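Local coordinates for protein ATP-dependent DNA helicase RecQ (Porphyromonas gingivalis, PDB 3IUO) that probably couples ATP hydrolysis to the unwinding of duplex DNA in the 3'-5' direction, the chain described here being its C-terminal domain, at residues V26-R31 with A39-L44; E48-V53 with E108-R113; L78-E83 with K102-E107. All coordinates share one frame; numbering follows the deposited sequence.

How the contacts relate
From the N terminus, contact 1 closes first: only seven residues separate its segments, and it joins helix 15-30 to the C-terminal end of helix 35-41. Helix 46-58 follows and opens contact 2, which spans 54 residues before helix 106-121 packs alongside it near the centre of the chain. Contact 3 is nested inside that long loop, setting helix 75-87 against the turn that leads into helix 106-121. Contacts 1 and 2 meet through L44 and L49, contacts 2 and 3 through V112 and I81. Contacts 1 and 3, with centres 24 Å apart on opposite sides of the chain's centre, do not touch; contact 2 lies between them.

Contact 1. Residues V26-R31 with A39-L44; sequences VQQIDR and AVSHGL
Within the helix-turn-helix region, Q28 near the end of helix 15-30 meets S41 and H42 where helix 35-41 stops. The backbones are well separated: the nearest CA atoms, those of Q28 and S41, are 10.0 Å apart, so the side chains do all the touching. Q28 does most of the spanning. Its CG lies anti to the carbonyl carbon (chi1 -77°), and the chain beyond is extended, which carries the amide group across. Q28 CD ends 3.7 Å from H42 NE2 and 4.0 Å from S41 OG. Amide and imidazole approach from opposing directions with their planes 82° apart, and the amide end arrives at the rim of the H42 ring, in its plane, rather than over a face. Which amide atom faces which neighbour is uncertain, because the group is probably modelled the wrong way round.

S41 OG is anchored independently by a hydrogen bond to I38 O, one turn back in its own helix. H42 also packs against M21, S24 and I25, so the ring lies against an earlier part of the helix that carries Q28. The contact is shallow, burying 96 Å² in total at the surface.

The backbone shows how the helix beneath S41 and H42 ends. G43 has a positive phi of 64°, L44 N bonds to A39 O at 2.9 Å, and G43 N bonds to V40 O at 3.1 Å. This pair of bonds, with G43 as C-prime residue, defines the Schellman motif that terminates helix 35-41.

Contact 2. Residues E48-V53 with E108-R113; sequences ELLSEV and EIRLVR
L50 and R110 face each other where helix 46-58 runs beside helix 106-121, and their CA atoms are the nearest pair across the contact at 7.4 Å. The axes of the two short segments approach to 10.7 Å with their N-to-C directions 22° apart, a nearly parallel pairing.

The tight part centres on L50. L50 CB sits over the middle of the R110 guanidinium face, 3.6 Å from R110 CZ, while L50 CD1 lies beside the aliphatic part of the same arginine. The other methyl turns to the neighbouring residue: L50 CD2 meets L111 CD2 at 3.5 Å, the two leucine side chains crossing at about a right angle. L50, R110 and L111 are all buried. A bend at chi3 in an otherwise extended R110 chain swings the guanidinium so that one face rests on L50 and its edge reaches S51.

Towards the more open side, the packing gives way to a polar bond. S51, partly exposed, accepts from R110 NH2 at 3.0 Å through OG, which lies only 8° out of the guanidinium plane; the N-H...O angle of 137° makes the bond distinctly bent. S51 OG also bonds to P47 O, a carbonyl that can only accept, so the hydroxyl is engaged as both donor and acceptor.

The strongest polar partner of R110 is E54, which forms a salt bridge to NE. A buried arginine with a salt bridge to a carboxylate, a hydroxyl at its edge and an apolar carbon over one face implies that its charge is probably compensated locally by E54, with S51 and L50 fixing the orientation of the planar group.

Contact 3. Residues L78-E83 with K102-E107; sequences LEDIFE and KDYSEE
Apolar contact between I81 and Y104 accounts for most of this interface. The isoleucine comes over one face of the phenol ring: I81 CG1 stands 4.0 Å from the ring centroid and 19° off the normal, a CH-pi contact, and I81 CD1 continues towards the base of the ring, 3.8 Å from Y104 CG. The two side chains run past each other in opposite directions. With CG1 anti to the carbonyl carbon (chi1 -61°), the long branch of I81 reaches the tyrosine, while its CG2 packs on V112 of helix 106-121. D103 CB covers the other face of the Y104 ring, offset towards the rim, and H77 meets the ring edge-to-face.

Y104 lies in the turn just ahead of helix 106-121, whose start is a capping box. S105 is the N-cap residue; S105 OG caps the backbone N of E108, and E108 OE1 reciprocates by accepting from the backbone N of S105.

The polar component is a single weak hydrogen bond at the far end of the ring, from Y104 OH to D80 OD2 at 3.1 Å. D80 and Y104 cross at about a right angle, with carboxylate and ring planes 51° apart. D80 CB comes close as well, 3.3 Å from Y104 OH, at the exposed margin of helix 75-87.

Contact 1. Residues V26-R31 with A39-L44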
ATOM      1  N   VAL B  26      10.249 -10.834 -16.729  1.00 13.08           N
ATOM      2  CA  VAL B  26      11.431 -10.511 -15.926  1.00 11.75           C
ATOM      3  C   VAL B  26      12.683 -10.576 -16.798  1.00 12.51           C
ATOM      4  O   VAL B  26      13.541  -9.707 -16.727  1.00 11.62           O
ATOM      5  CB  VAL B  26      11.524 -11.452 -14.712  1.00 12.34           C
ATOM      6  CG1 VAL B  26      12.867 -11.271 -13.994  1.00 10.17           C
ATOM      7  CG2 VAL B  26      10.371 -11.185 -13.766  1.00 13.29           C
ATOM      8  N   GLN B  27      12.761 -11.602 -17.645  1.00 12.76           N
ATOM      9  CA  GLN B  27      13.919 -11.743 -18.525  1.00 13.17           C
ATOM     10  C   GLN B  27      13.976 -10.592 -19.522  1.00 12.94           C
ATOM     11  O   GLN B  27      15.059 -10.049 -19.781  1.00 12.08           O
ATOM     12  CB  GLN B  27      13.880 -13.094 -19.239  1.00 13.84           C
ATOM     13  CG  GLN B  27      14.112 -14.270 -18.297  1.00 16.75           C
ATOM     14  CD  GLN B  27      13.948 -15.632 -18.970  1.00 21.05           C
ATOM     15  OE1 GLN B  27      13.280 -15.763 -20.004  1.00 24.17           O
ATOM     16  NE2 GLN B  27      14.540 -16.656 -18.366  1.00 22.41           N
ATOM     17  N   GLN B  28      12.813 -10.225 -20.074  1.00 12.60           N
ATOM     18  CA  GLN B  28      12.714  -9.090 -20.998  1.00 12.62           C
ATOM     19  C   GLN B  28      13.169  -7.785 -20.343  1.00 12.80           C
ATOM     20  O   GLN B  28      13.914  -7.001 -20.940  1.00 13.66           O
ATOM     21  CB  GLN B  28      11.299  -8.952 -21.568  1.00 13.09           C
ATOM     22  CG  GLN B  28      10.998  -9.975 -22.674  1.00 13.84           C
ATOM     23  CD  GLN B  28       9.513 -10.078 -22.947  1.00 12.90           C
ATOM     24  OE1 GLN B  28       8.712 -10.379 -22.043  1.00 15.25           O
ATOM     25  NE2 GLN B  28       9.128  -9.827 -24.181  1.00 18.63           N
ATOM     26  N   ILE B  29      12.754  -7.571 -19.099  1.00 12.65           N
ATOM     27  CA  ILE B  29      13.117  -6.344 -18.417  1.00 12.58           C
ATOM     28  C   ILE B  29      14.614  -6.344 -18.163  1.00 12.49           C
ATOM     29  O   ILE B  29      15.269  -5.324 -18.334  1.00 13.36           O
ATOM     30  CB  ILE B  29      12.330  -6.157 -17.112  1.00 11.70           C
ATOM     31  CG1 ILE B  29      10.857  -5.786 -17.425  1.00 10.70           C
ATOM     32  CG2 ILE B  29      12.973  -5.071 -16.237  1.00 13.00           C
ATOM     33  CD1 ILE B  29       9.921  -5.857 -16.226  1.00  8.72           C
ATOM     34  N   ASP B  30      15.167  -7.501 -17.805  1.00 13.32           N
ATOM     35  CA  ASP B  30      16.609  -7.597 -17.575  1.00 13.63           C
ATOM     36  C   ASP B  30      17.388  -7.271 -18.844  1.00 13.48           C
ATOM     37  O   ASP B  30      18.486  -6.713 -18.770  1.00 13.64           O
ATOM     38  CB  ASP B  30      16.993  -8.987 -17.064  1.00 13.65           C
ATOM     39  CG  ASP B  30      18.434  -9.049 -16.535  1.00 18.09           C
ATOM     40  OD1 ASP B  30      19.048  -8.000 -16.240  1.00 23.94           O
ATOM     41  OD2 ASP B  30      18.971 -10.170 -16.414  1.00 22.80           O
ATOM     42  N   ARG B  31      16.802  -7.628 -19.987  1.00 13.68           N
ATOM     43  CA  ARG B  31      17.395  -7.374 -21.307  1.00 13.97           C
ATOM     44  C   ARG B  31      17.045  -5.980 -21.832  1.00 14.05           C
ATOM     45  O   ARG B  31      17.341  -5.666 -22.984  1.00 13.94           O
ATOM     46  CB  ARG B  31      16.974  -8.433 -22.342  1.00 14.04           C
ATOM     47  CG  ARG B  31      17.428  -9.861 -22.030  1.00 17.18           C
ATOM     48  CD  ARG B  31      17.285 -10.839 -23.201  1.00 21.42           C
ATOM     49  NE  ARG B  31      16.177 -10.543 -24.123  1.00 24.84           N
ATOM     50  CZ  ARG B  31      14.977 -11.129 -24.102  1.00 26.67           C
ATOM     51  NH1 ARG B  31      14.682 -12.063 -23.201  1.00 26.52           N
ATOM     52  NH2 ARG B  31      14.062 -10.783 -25.005  1.00 26.48           N
ATOM     53  N   ALA B  39       4.624  -5.519 -23.540  1.00 12.41           N
ATOM     54  CA  ALA B  39       3.161  -5.637 -23.596  1.00 12.66           C
ATOM     55  C   ALA B  39       2.725  -6.287 -24.901  1.00 13.77           C
ATOM     56  O   ALA B  39       2.040  -7.312 -24.890  1.00 14.60           O
ATOM     57  CB  ALA B  39       2.508  -4.259 -23.462  1.00 13.39           C
ATOM     58  N   VAL B  40       3.157  -5.705 -26.015  1.00 13.99           N
ATOM     59  CA  VAL B  40       2.724  -6.186 -27.333  1.00 15.00           C
ATOM     60  C   VAL B  40       3.142  -7.636 -27.567  1.00 15.14           C
ATOM     61  O   VAL B  40       2.342  -8.434 -28.060  1.00 15.29           O
ATOM     62  CB  VAL B  40       3.094  -5.215 -28.505  1.00 15.37           C
ATOM     63  CG1 VAL B  40       2.587  -3.800 -28.217  1.00 14.60           C
ATOM     64  CG2 VAL B  40       4.600  -5.206 -28.817  1.00 16.38           C
ATOM     65  N   SER B  41       4.357  -7.987 -27.135  1.00 15.66           N
ATOM     66  CA  SER B  41       4.877  -9.361 -27.270  1.00 15.89           C
ATOM     67  C   SER B  41       4.061 -10.423 -26.522  1.00 15.56           C
ATOM     68  O   SER B  41       4.109 -11.597 -26.868  1.00 15.18           O
ATOM     69  CB  SER B  41       6.343  -9.439 -26.832  1.00 15.89           C
ATOM     70  OG  SER B  41       6.462  -9.487 -25.425  1.00 17.67           O
ATOM     71  N   HIS B  42       3.327 -10.010 -25.491  1.00 15.34           N
ATOM     72  CA  HIS B  42       2.474 -10.924 -24.720  1.00 15.03           C
ATOM     73  C   HIS B  42       0.974 -10.722 -24.965  1.00 15.21           C
ATOM     74  O   HIS B  42       0.135 -11.274 -24.243  1.00 15.79           O
ATOM     75  CB  HIS B  42       2.801 -10.811 -23.232  1.00 15.54           C
ATOM     76  CG  HIS B  42       4.161 -11.320 -22.884  1.00 14.08           C
ATOM     77  ND1 HIS B  42       4.485 -12.658 -22.947  1.00 14.21           N
ATOM     78  CD2 HIS B  42       5.283 -10.677 -22.479  1.00 14.07           C
ATOM     79  CE1 HIS B  42       5.749 -12.817 -22.592  1.00 13.87           C
ATOM     80  NE2 HIS B  42       6.255 -11.631 -22.311  1.00 13.17           N
ATOM     81  N   GLY B  43       0.639  -9.922 -25.974  1.00 15.03           N
ATOM     82  CA  GLY B  43      -0.762  -9.637 -26.306  1.00 15.09           C
ATOM     83  C   GLY B  43      -1.471  -8.893 -25.188  1.00 15.24           C
ATOM     84  O   GLY B  43      -2.671  -9.074 -24.973  1.00 15.49           O
ATOM     85  N   LEU B  44      -0.721  -8.065 -24.458  1.00 15.09           N
ATOM     86  CA  LEU B  44      -1.294  -7.287 -23.365  1.00 15.29           C
ATOM     87  C   LEU B  44      -1.423  -5.825 -23.764  1.00 15.70           C
ATOM     88  O   LEU B  44      -0.605  -5.315 -24.538  1.00 16.48           O
ATOM     89  CB  LEU B  44      -0.395  -7.389 -22.119  1.00 15.39           C
ATOM     90  CG  LEU B  44      -0.095  -8.763 -21.521  1.00 15.16           C
ATOM     91  CD1 LEU B  44       0.977  -8.623 -20.425  1.00 14.65           C
ATOM     92  CD2 LEU B  44      -1.342  -9.441 -20.971  1.00 17.57           C
TER

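Contact 2. Residues E48-V53 with E108-R113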
ATOM      1  N   GLU B  48      -2.549  -3.705 -18.495  1.00 12.22           N
ATOM      2  CA  GLU B  48      -2.448  -5.122 -18.162  1.00 11.78           C
ATOM      3  C   GLU B  48      -0.995  -5.511 -17.912  1.00 11.77           C
ATOM      4  O   GLU B  48      -0.718  -6.295 -17.009  1.00 11.60           O
ATOM      5  CB  GLU B  48      -3.022  -6.007 -19.267  1.00 12.08           C
ATOM      6  CG  GLU B  48      -4.547  -5.965 -19.410  1.00 14.12           C
ATOM      7  CD  GLU B  48      -5.059  -6.622 -20.700  1.00 16.97           C
ATOM      8  OE1 GLU B  48      -4.305  -6.729 -21.694  1.00 18.62           O
ATOM      9  OE2 GLU B  48      -6.242  -7.011 -20.730  1.00 17.70           O
ATOM     10  N   LEU B  49      -0.077  -4.985 -18.713  1.00 10.83           N
ATOM     11  CA  LEU B  49       1.347  -5.250 -18.446  1.00 11.66           C
ATOM     12  C   LEU B  49       1.753  -4.705 -17.070  1.00 11.31           C
ATOM     13  O   LEU B  49       2.421  -5.393 -16.293  1.00 11.03           O
ATOM     14  CB  LEU B  49       2.237  -4.691 -19.562  1.00 11.83           C
ATOM     15  CG  LEU B  49       3.729  -4.910 -19.279  1.00 15.62           C
ATOM     16  CD1 LEU B  49       4.090  -6.391 -19.107  1.00 16.16           C
ATOM     17  CD2 LEU B  49       4.520  -4.266 -20.351  1.00 18.86           C
ATOM     18  N   LEU B  50       1.333  -3.476 -16.770  1.00 12.37           N
ATOM     19  CA  LEU B  50       1.613  -2.884 -15.474  1.00 11.48           C
ATOM     20  C   LEU B  50       1.135  -3.778 -14.344  1.00 11.24           C
ATOM     21  O   LEU B  50       1.848  -3.930 -13.338  1.00 10.32           O
ATOM     22  CB  LEU B  50       1.015  -1.476 -15.345  1.00 12.99           C
ATOM     23  CG  LEU B  50       1.642  -0.372 -16.213  1.00 12.82           C
ATOM     24  CD1 LEU B  50       0.816   0.904 -16.111  1.00 12.87           C
ATOM     25  CD2 LEU B  50       3.090  -0.103 -15.848  1.00 13.38           C
ATOM     26  N   SER B  51      -0.056  -4.368 -14.510  1.00 10.08           N
ATOM     27  CA  SER B  51      -0.582  -5.261 -13.476  1.00 10.87           C
ATOM     28  C   SER B  51       0.311  -6.479 -13.273  1.00 10.88           C
ATOM     29  O   SER B  51       0.540  -6.901 -12.144  1.00  8.96           O
ATOM     30  CB  SER B  51      -2.003  -5.664 -13.776  1.00 11.79           C
ATOM     31  OG  SER B  51      -2.853  -4.533 -13.731  1.00 13.54           O
ATOM     32  N   GLU B  52       0.817  -7.039 -14.367  1.00 12.19           N
ATOM     33  CA  GLU B  52       1.739  -8.179 -14.245  1.00 12.03           C
ATOM     34  C   GLU B  52       3.070  -7.801 -13.595  1.00 11.96           C
ATOM     35  O   GLU B  52       3.584  -8.536 -12.744  1.00 12.30           O
ATOM     36  CB  GLU B  52       2.029  -8.798 -15.610  1.00 12.22           C
ATOM     37  CG  GLU B  52       0.791  -9.289 -16.338  1.00 14.59           C
ATOM     38  CD  GLU B  52       0.146 -10.516 -15.715  1.00 18.53           C
ATOM     39  OE1 GLU B  52       0.793 -11.211 -14.905  1.00 21.31           O
ATOM     40  OE2 GLU B  52      -1.016 -10.810 -16.074  1.00 20.48           O
ATOM     41  N   VAL B  53       3.606  -6.645 -13.965  1.00 11.15           N
ATOM     42  CA  VAL B  53       4.877  -6.160 -13.366  1.00 12.41           C
ATOM     43  C   VAL B  53       4.643  -5.878 -11.862  1.00 12.28           C
ATOM     44  O   VAL B  53       5.483  -6.199 -11.037  1.00 12.87           O
ATOM     45  CB  VAL B  53       5.395  -4.926 -14.104  1.00 12.97           C
ATOM     46  CG1 VAL B  53       6.574  -4.330 -13.365  1.00 13.23           C
ATOM     47  CG2 VAL B  53       5.769  -5.296 -15.538  1.00 12.22           C
ATOM     48  N   GLU B 108       1.759   7.041 -15.113  1.00 13.33           N
ATOM     49  CA  GLU B 108       3.017   7.603 -14.602  1.00 12.96           C
ATOM     50  C   GLU B 108       3.243   7.187 -13.157  1.00 12.73           C
ATOM     51  O   GLU B 108       4.346   6.773 -12.794  1.00 12.88           O
ATOM     52  CB  GLU B 108       2.999   9.116 -14.674  1.00 13.54           C
ATOM     53  CG  GLU B 108       3.227   9.675 -16.045  1.00 13.91           C
ATOM     54  CD  GLU B 108       3.083  11.190 -16.046  1.00 16.60           C
ATOM     55  OE1 GLU B 108       1.972  11.703 -15.732  1.00 16.68           O
ATOM     56  OE2 GLU B 108       4.082  11.871 -16.352  1.00 17.02           O
ATOM     57  N   ILE B 109       2.178   7.276 -12.361  1.00 12.74           N
ATOM     58  CA  ILE B 109       2.233   6.994 -10.936  1.00 12.03           C
ATOM     59  C   ILE B 109       2.501   5.510 -10.718  1.00 12.33           C
ATOM     60  O   ILE B 109       3.349   5.160  -9.877  1.00 11.77           O
ATOM     61  CB  ILE B 109       0.947   7.438 -10.208  1.00 12.12           C
ATOM     62  CG1 ILE B 109       0.847   8.968 -10.209  1.00 11.33           C
ATOM     63  CG2 ILE B 109       0.957   6.906  -8.773  1.00 12.10           C
ATOM     64  CD1 ILE B 109      -0.520   9.482  -9.780  1.00 11.40           C
ATOM     65  N   ARG B 110       1.811   4.649 -11.476  1.00 12.07           N
ATOM     66  CA  ARG B 110       2.074   3.213 -11.387  1.00 12.07           C
ATOM     67  C   ARG B 110       3.525   2.837 -11.718  1.00 12.34           C
ATOM     68  O   ARG B 110       4.122   2.004 -11.025  1.00 11.65           O
ATOM     69  CB  ARG B 110       1.114   2.397 -12.253  1.00 11.94           C
ATOM     70  CG  ARG B 110      -0.285   2.449 -11.706  1.00 12.11           C
ATOM     71  CD  ARG B 110      -1.257   1.778 -12.654  1.00 13.37           C
ATOM     72  NE  ARG B 110      -1.169   0.318 -12.569  1.00 12.53           N
ATOM     73  CZ  ARG B 110      -1.840  -0.516 -13.349  1.00 13.09           C
ATOM     74  NH1 ARG B 110      -2.612  -0.054 -14.328  1.00 11.71           N
ATOM     75  NH2 ARG B 110      -1.747  -1.823 -13.170  1.00 12.96           N
ATOM     76  N   LEU B 111       4.097   3.427 -12.779  1.00 10.23           N
ATOM     77  CA  LEU B 111       5.485   3.165 -13.148  1.00 11.59           C
ATOM     78  C   LEU B 111       6.455   3.541 -12.035  1.00 11.06           C
ATOM     79  O   LEU B 111       7.380   2.780 -11.719  1.00 11.59           O
ATOM     80  CB  LEU B 111       5.851   3.914 -14.439  1.00 10.56           C
ATOM     81  CG  LEU B 111       5.306   3.243 -15.710  1.00 11.71           C
ATOM     82  CD1 LEU B 111       5.480   4.173 -16.940  1.00 10.24           C
ATOM     83  CD2 LEU B 111       5.993   1.886 -16.018  1.00 10.68           C
ATOM     84  N   VAL B 112       6.291   4.731 -11.470  1.00 11.71           N
ATOM     85  CA  VAL B 112       7.243   5.178 -10.472  1.00 10.60           C
ATOM     86  C   VAL B 112       7.061   4.349  -9.208  1.00 11.23           C
ATOM     87  O   VAL B 112       8.053   4.084  -8.531  1.00 11.14           O
ATOM     88  CB  VAL B 112       7.136   6.685 -10.179  1.00 11.20           C
ATOM     89  CG1 VAL B 112       8.156   7.129  -9.120  1.00 12.79           C
ATOM     90  CG2 VAL B 112       7.386   7.438 -11.465  1.00  9.50           C
ATOM     91  N   ARG B 113       5.818   3.962  -8.913  1.00 11.10           N
ATOM     92  CA  ARG B 113       5.528   3.137  -7.734  1.00 10.72           C
ATOM     93  C   ARG B 113       6.234   1.767  -7.874  1.00 12.35           C
ATOM     94  O   ARG B 113       6.779   1.263  -6.897  1.00 12.73           O
ATOM     95  CB  ARG B 113       4.015   2.982  -7.604  1.00 10.45           C
ATOM     96  CG  ARG B 113       3.562   2.121  -6.421  1.00 10.12           C
ATOM     97  CD  ARG B 113       2.064   2.122  -6.273  1.00  9.23           C
ATOM     98  NE  ARG B 113       1.644   1.214  -5.188  1.00  9.96           N
ATOM     99  CZ  ARG B 113       1.364  -0.065  -5.373  1.00 10.49           C
ATOM    100  NH1 ARG B 113       1.475  -0.601  -6.587  1.00 12.33           N
ATOM    101  NH2 ARG B 113       1.013  -0.811  -4.337  1.00 10.28           N
TER

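Contact 3. Residues L78-E83 with K102-E107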
ATOM      1  N   LEU B  78       9.001  12.323 -12.818  1.00 10.13           N
ATOM      2  CA  LEU B  78       9.657  11.209 -12.094  1.00 11.51           C
ATOM      3  C   LEU B  78      10.117  11.626 -10.679  1.00 12.59           C
ATOM      4  O   LEU B  78       9.808  10.930  -9.712  1.00 14.52           O
ATOM      5  CB  LEU B  78      10.838  10.631 -12.903  1.00 11.51           C
ATOM      6  CG  LEU B  78      11.870   9.694 -12.258  1.00 13.93           C
ATOM      7  CD1 LEU B  78      11.195   8.436 -11.758  1.00 14.87           C
ATOM      8  CD2 LEU B  78      12.993   9.348 -13.251  1.00 13.75           C
ATOM      9  N   GLU B  79      10.835  12.749 -10.572  1.00 14.20           N
ATOM     10  CA  GLU B  79      11.333  13.236  -9.287  1.00 14.55           C
ATOM     11  C   GLU B  79      10.201  13.534  -8.304  1.00 14.61           C
ATOM     12  O   GLU B  79      10.259  13.123  -7.144  1.00 13.51           O
ATOM     13  CB  GLU B  79      12.254  14.456  -9.476  1.00 15.30           C
ATOM     14  CG  GLU B  79      13.027  14.864  -8.216  1.00 19.13           C
ATOM     15  CD  GLU B  79      13.978  16.044  -8.446  1.00 23.54           C
ATOM     16  OE1 GLU B  79      13.513  17.186  -8.660  1.00 25.77           O
ATOM     17  OE2 GLU B  79      15.208  15.839  -8.402  1.00 27.13           O
ATOM     18  N   ASP B  80       9.166  14.233  -8.756  1.00 13.53           N
ATOM     19  CA  ASP B  80       8.068  14.601  -7.867  1.00 12.93           C
ATOM     20  C   ASP B  80       7.274  13.389  -7.362  1.00 12.28           C
ATOM     21  O   ASP B  80       6.962  13.305  -6.183  1.00 11.63           O
ATOM     22  CB  ASP B  80       7.159  15.632  -8.532  1.00 13.72           C
ATOM     23  CG  ASP B  80       7.862  16.967  -8.738  1.00 16.12           C
ATOM     24  OD1 ASP B  80       8.811  17.275  -7.981  1.00 18.92           O
ATOM     25  OD2 ASP B  80       7.479  17.718  -9.657  1.00 20.64           O
ATOM     26  N   ILE B  81       6.986  12.442  -8.252  1.00 11.63           N
ATOM     27  CA  ILE B  81       6.269  11.242  -7.843  1.00 11.25           C
ATOM     28  C   ILE B  81       7.153  10.385  -6.926  1.00 11.19           C
ATOM     29  O   ILE B  81       6.675   9.847  -5.934  1.00 10.99           O
ATOM     30  CB  ILE B  81       5.778  10.417  -9.066  1.00 11.09           C
ATOM     31  CG1 ILE B  81       4.798  11.240  -9.922  1.00 10.39           C
ATOM     32  CG2 ILE B  81       5.070   9.146  -8.612  1.00 11.93           C
ATOM     33  CD1 ILE B  81       4.678  10.691 -11.336  1.00 12.68           C
ATOM     34  N   PHE B  82       8.449  10.288  -7.243  1.00 11.77           N
ATOM     35  CA  PHE B  82       9.376   9.459  -6.445  1.00 11.60           C
ATOM     36  C   PHE B  82       9.432  10.058  -5.042  1.00 11.05           C
ATOM     37  O   PHE B  82       9.395   9.333  -4.028  1.00 10.52           O
ATOM     38  CB  PHE B  82      10.746   9.408  -7.151  1.00 12.33           C
ATOM     39  CG  PHE B  82      11.643   8.220  -6.797  1.00 13.61           C
ATOM     40  CD1 PHE B  82      11.156   6.986  -6.452  1.00 13.82           C
ATOM     41  CD2 PHE B  82      13.028   8.350  -6.943  1.00 16.13           C
ATOM     42  CE1 PHE B  82      12.045   5.898  -6.141  1.00 12.83           C
ATOM     43  CE2 PHE B  82      13.901   7.284  -6.670  1.00 16.19           C
ATOM     44  CZ  PHE B  82      13.392   6.053  -6.256  1.00 16.19           C
ATOM     45  N   GLU B  83       9.538  11.389  -4.976  1.00 11.97           N
ATOM     46  CA  GLU B  83       9.550  12.074  -3.687  1.00 11.75           C
ATOM     47  C   GLU B  83       8.276  11.844  -2.899  1.00 12.52           C
ATOM     48  O   GLU B  83       8.324  11.614  -1.671  1.00 12.62           O
ATOM     49  CB  GLU B  83       9.784  13.570  -3.843  1.00 12.25           C
ATOM     50  CG  GLU B  83      10.344  14.157  -2.581  1.00 16.92           C
ATOM     51  CD  GLU B  83      11.836  13.788  -2.333  1.00 21.16           C
ATOM     52  OE1 GLU B  83      12.505  13.154  -3.199  1.00 23.86           O
ATOM     53  OE2 GLU B  83      12.354  14.158  -1.256  1.00 25.37           O
ATOM     54  N   LYS B 102      -4.184  15.017 -10.006  1.00 11.59           N
ATOM     55  CA  LYS B 102      -4.495  16.226 -10.752  1.00 12.25           C
ATOM     56  C   LYS B 102      -3.304  16.699 -11.595  1.00 12.11           C
ATOM     57  O   LYS B 102      -3.459  17.566 -12.469  1.00 12.91           O
ATOM     58  CB  LYS B 102      -4.980  17.331  -9.800  1.00 12.81           C
ATOM     59  CG  LYS B 102      -6.232  16.977  -8.982  1.00 13.50           C
ATOM     60  CD  LYS B 102      -7.526  17.119  -9.777  1.00 16.55           C
ATOM     61  CE  LYS B 102      -8.742  16.971  -8.867  1.00 16.64           C
ATOM     62  NZ  LYS B 102     -10.007  17.460  -9.492  1.00 17.27           N
ATOM     63  N   ASP B 103      -2.128  16.120 -11.347  1.00 12.27           N
ATOM     64  CA  ASP B 103      -0.888  16.512 -12.034  1.00 11.69           C
ATOM     65  C   ASP B 103      -0.281  15.372 -12.860  1.00 10.81           C
ATOM     66  O   ASP B 103       0.338  15.607 -13.911  1.00  9.30           O
ATOM     67  CB  ASP B 103       0.145  17.016 -11.018  1.00 12.30           C
ATOM     68  CG  ASP B 103      -0.312  18.273 -10.294  1.00 13.67           C
ATOM     69  OD1 ASP B 103      -0.559  19.299 -10.954  1.00 14.48           O
ATOM     70  OD2 ASP B 103      -0.423  18.229  -9.054  1.00 16.29           O
ATOM     71  N   TYR B 104      -0.486  14.140 -12.392  1.00  9.87           N
ATOM     72  CA  TYR B 104       0.135  12.963 -13.003  1.00  9.74           C
ATOM     73  C   TYR B 104      -0.886  11.892 -13.328  1.00 10.12           C
ATOM     74  O   TYR B 104      -1.870  11.714 -12.611  1.00  9.53           O
ATOM     75  CB  TYR B 104       1.217  12.414 -12.078  1.00  9.69           C
ATOM     76  CG  TYR B 104       2.156  13.495 -11.636  1.00 10.15           C
ATOM     77  CD1 TYR B 104       2.996  14.131 -12.554  1.00 12.26           C
ATOM     78  CD2 TYR B 104       2.169  13.934 -10.323  1.00 11.43           C
ATOM     79  CE1 TYR B 104       3.857  15.162 -12.149  1.00 12.46           C
ATOM     80  CE2 TYR B 104       3.022  14.958  -9.913  1.00 11.59           C
ATOM     81  CZ  TYR B 104       3.856  15.565 -10.827  1.00 12.31           C
ATOM     82  OH  TYR B 104       4.694  16.583 -10.427  1.00 12.30           O
ATOM     83  N   SER B 105      -0.656  11.198 -14.432  1.00 11.49           N
ATOM     84  CA  SER B 105      -1.548  10.133 -14.853  1.00 12.27           C
ATOM     85  C   SER B 105      -1.384   8.892 -13.979  1.00 12.61           C
ATOM     86  O   SER B 105      -0.354   8.693 -13.316  1.00 14.03           O
ATOM     87  CB  SER B 105      -1.301   9.772 -16.318  1.00 12.78           C
ATOM     88  OG  SER B 105      -0.057   9.091 -16.491  1.00 14.54           O
ATOM     89  N   GLU B 106      -2.400   8.045 -14.014  1.00 12.91           N
ATOM     90  CA  GLU B 106      -2.335   6.757 -13.325  1.00 13.02           C
ATOM     91  C   GLU B 106      -1.133   5.942 -13.816  1.00 12.95           C
ATOM     92  O   GLU B 106      -0.419   5.346 -13.006  1.00 13.11           O
ATOM     93  CB  GLU B 106      -3.617   5.974 -13.551  1.00 13.43           C
ATOM     94  CG  GLU B 106      -3.707   4.703 -12.696  1.00 14.99           C
ATOM     95  CD  GLU B 106      -5.064   4.015 -12.801  1.00 19.12           C
ATOM     96  OE1 GLU B 106      -5.119   2.772 -12.682  1.00 20.11           O
ATOM     97  OE2 GLU B 106      -6.076   4.717 -13.000  1.00 22.95           O
ATOM     98  N   GLU B 107      -0.897   5.922 -15.125  1.00 13.36           N
ATOM     99  CA  GLU B 107       0.261   5.193 -15.650  1.00 13.66           C
ATOM    100  C   GLU B 107       1.611   5.722 -15.168  1.00 13.64           C
ATOM    101  O   GLU B 107       2.519   4.923 -14.844  1.00 13.15           O
ATOM    102  CB  GLU B 107       0.216   5.087 -17.168  1.00 13.31           C
ATOM    103  CG  GLU B 107      -0.872   4.138 -17.607  1.00 13.82           C
ATOM    104  CD  GLU B 107      -1.007   4.031 -19.098  1.00 14.55           C
ATOM    105  OE1 GLU B 107      -0.098   4.494 -19.816  1.00 16.09           O
ATOM    106  OE2 GLU B 107      -2.026   3.456 -19.548  1.00 16.34           O
TER